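Local atomic coordinates of Pex (Synechococcus elongatus PCC 7942, PDB entry 2E1N), a protein that modifies the cyanobacterial circadian clock as a period extender, probably by binding DNA through a PadR-like helix-turn-helix domain. Residues A35-L40 against A115-R120. Sequence-based numbering, arbitrary orientation.
Sequences AVCYVL and AQLWER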
# COMPACT_ATOMS: atom_id res chain seq x y z
N ALA B 35 8.78 8.32 -4.77
CA ALA B 35 8.91 9.01 -6.08
C ALA B 35 10.34 9.50 -6.34
O ALA B 35 10.81 9.41 -7.47
CB ALA B 35 7.94 10.17 -6.17
N VAL B 36 11.02 10.04 -5.32
CA VAL B 36 12.42 10.41 -5.48
C VAL B 36 13.27 9.22 -5.93
O VAL B 36 14.08 9.33 -6.85
CB VAL B 36 12.98 11.08 -4.19
CG1 VAL B 36 14.57 11.14 -4.30
CG2 VAL B 36 12.39 12.40 -4.00
N CYS B 37 13.08 8.06 -5.30
CA CYS B 37 13.88 6.86 -5.65
C CYS B 37 13.53 6.30 -7.03
O CYS B 37 14.42 5.90 -7.79
CB CYS B 37 13.71 5.82 -4.57
SG CYS B 37 14.28 6.49 -2.98
N TYR B 38 12.23 6.27 -7.36
CA TYR B 38 11.79 5.86 -8.71
C TYR B 38 12.38 6.78 -9.80
O TYR B 38 12.95 6.33 -10.80
CB TYR B 38 10.25 5.85 -8.80
CG TYR B 38 9.76 5.88 -10.24
CD1 TYR B 38 9.99 4.79 -11.10
CD2 TYR B 38 9.10 6.97 -10.75
CE1 TYR B 38 9.59 4.85 -12.45
CE2 TYR B 38 8.68 7.01 -12.08
CZ TYR B 38 8.97 5.95 -12.92
OH TYR B 38 8.60 5.94 -14.24
N VAL B 39 12.25 8.08 -9.63
CA VAL B 39 12.77 9.00 -10.62
C VAL B 39 14.25 8.77 -10.81
O VAL B 39 14.74 8.66 -11.94
CB VAL B 39 12.45 10.44 -10.23
CG1 VAL B 39 13.20 11.44 -11.11
CG2 VAL B 39 10.91 10.67 -10.28
N LEU B 40 14.99 8.64 -9.72
CA LEU B 40 16.42 8.39 -9.85
C LEU B 40 16.77 7.07 -10.51
O LEU B 40 17.72 7.02 -11.31
CB LEU B 40 17.10 8.56 -8.49
CG LEU B 40 17.19 10.02 -7.98
CD1 LEU B 40 17.87 10.04 -6.60
CD2 LEU B 40 17.89 11.02 -8.98
N ALA B 115 18.24 4.82 -5.76
CA ALA B 115 17.67 3.92 -6.76
C ALA B 115 17.55 2.48 -6.26
O ALA B 115 16.55 1.81 -6.51
CB ALA B 115 18.52 3.97 -8.04
N GLN B 116 18.56 2.02 -5.53
CA GLN B 116 18.53 0.72 -4.87
C GLN B 116 17.34 0.57 -3.93
O GLN B 116 16.74 -0.50 -3.86
CB GLN B 116 19.82 0.50 -4.09
CG GLN B 116 21.06 0.31 -4.95
CD GLN B 116 22.19 -0.34 -4.19
OE1 GLN B 116 22.01 -1.41 -3.59
NE2 GLN B 116 23.35 0.29 -4.20
N LEU B 117 16.99 1.63 -3.22
CA LEU B 117 15.87 1.59 -2.28
C LEU B 117 14.53 1.34 -3.02
O LEU B 117 13.64 0.66 -2.50
CB LEU B 117 15.79 2.87 -1.47
CG LEU B 117 16.93 3.20 -0.49
CD1 LEU B 117 16.68 4.59 0.10
CD2 LEU B 117 17.03 2.17 0.61
N TRP B 118 14.39 1.90 -4.23
CA TRP B 118 13.26 1.59 -5.10
C TRP B 118 13.20 0.10 -5.45
O TRP B 118 12.20 -0.58 -5.18
CB TRP B 118 13.36 2.44 -6.37
CG TRP B 118 12.37 2.13 -7.45
CD1 TRP B 118 12.65 1.67 -8.71
CD2 TRP B 118 10.97 2.29 -7.38
NE1 TRP B 118 11.49 1.51 -9.42
CE2 TRP B 118 10.44 1.90 -8.62
CE3 TRP B 118 10.09 2.71 -6.37
CZ2 TRP B 118 9.09 1.91 -8.89
CZ3 TRP B 118 8.76 2.74 -6.64
CH2 TRP B 118 8.27 2.32 -7.89
N GLU B 119 14.29 -0.39 -6.02
CA GLU B 119 14.32 -1.77 -6.51
C GLU B 119 14.10 -2.76 -5.36
O GLU B 119 13.34 -3.75 -5.50
CB GLU B 119 15.64 -2.07 -7.22
CG GLU B 119 16.01 -1.15 -8.39
CD GLU B 119 15.07 -1.23 -9.61
OE1 GLU B 119 15.11 -0.27 -10.44
OE2 GLU B 119 14.32 -2.22 -9.78
N ARG B 120 14.71 -2.49 -4.22
CA ARG B 120 14.52 -3.36 -3.06
C ARG B 120 13.05 -3.34 -2.62
O ARG B 120 12.46 -4.40 -2.38
CB ARG B 120 15.49 -2.99 -1.92
CG ARG B 120 16.94 -3.39 -2.23
CD ARG B 120 17.78 -3.65 -0.97
NE ARG B 120 19.21 -3.84 -1.26
CZ ARG B 120 19.92 -4.96 -1.03
NH1 ARG B 120 19.36 -6.05 -0.52
NH2 ARG B 120 21.22 -5.00 -1.33
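Trp118 lays one face of its indole over CA and CB of Tyr38, joining helix 110-123 to helix 32-43 of the PadR-like fold. From its root outward, Trp118 CB meets Cys37 CB at 3.8 Å, and Trp118 CG lies 4.0 Å from Tyr38 CA. CG is anti to Trp118's own backbone N, which carries the indole past Cys37 to Tyr38. In the five-membered ring, NE1 sits at the edge of the phenol, in its plane. Tyr38 CB stands over the centre of the six-membered ring, 3.8 Å from its centroid, in a CH-pi contact only 6° off the normal. Farther out, Trp118 CZ2 is 3.7 Å from Tyr38 CD1. The two side chains run side by side in the same direction, their rings inclined obliquely at 58°. A broad indole suits this place because one face can cover both CA and CB of its neighbour. Small residues suit the crossing itself: Cys37 and Ala115 bring their CA atoms to 4.9 Å where the axes of the two short segments cross at 103°. Cys37 SG packs on Leu117 CB at 4.2 Å, and Phe22 of the second subunit touches both residues, extending the apolar cluster into the dimer. No hydrogen bond links the two segments, and the tyrosine hydroxyl is satisfied outside them by Leu53 O of helix 50-60; van der Waals packing and one CH-pi contact remain, so stability here is probably owed mainly to the exclusion of water.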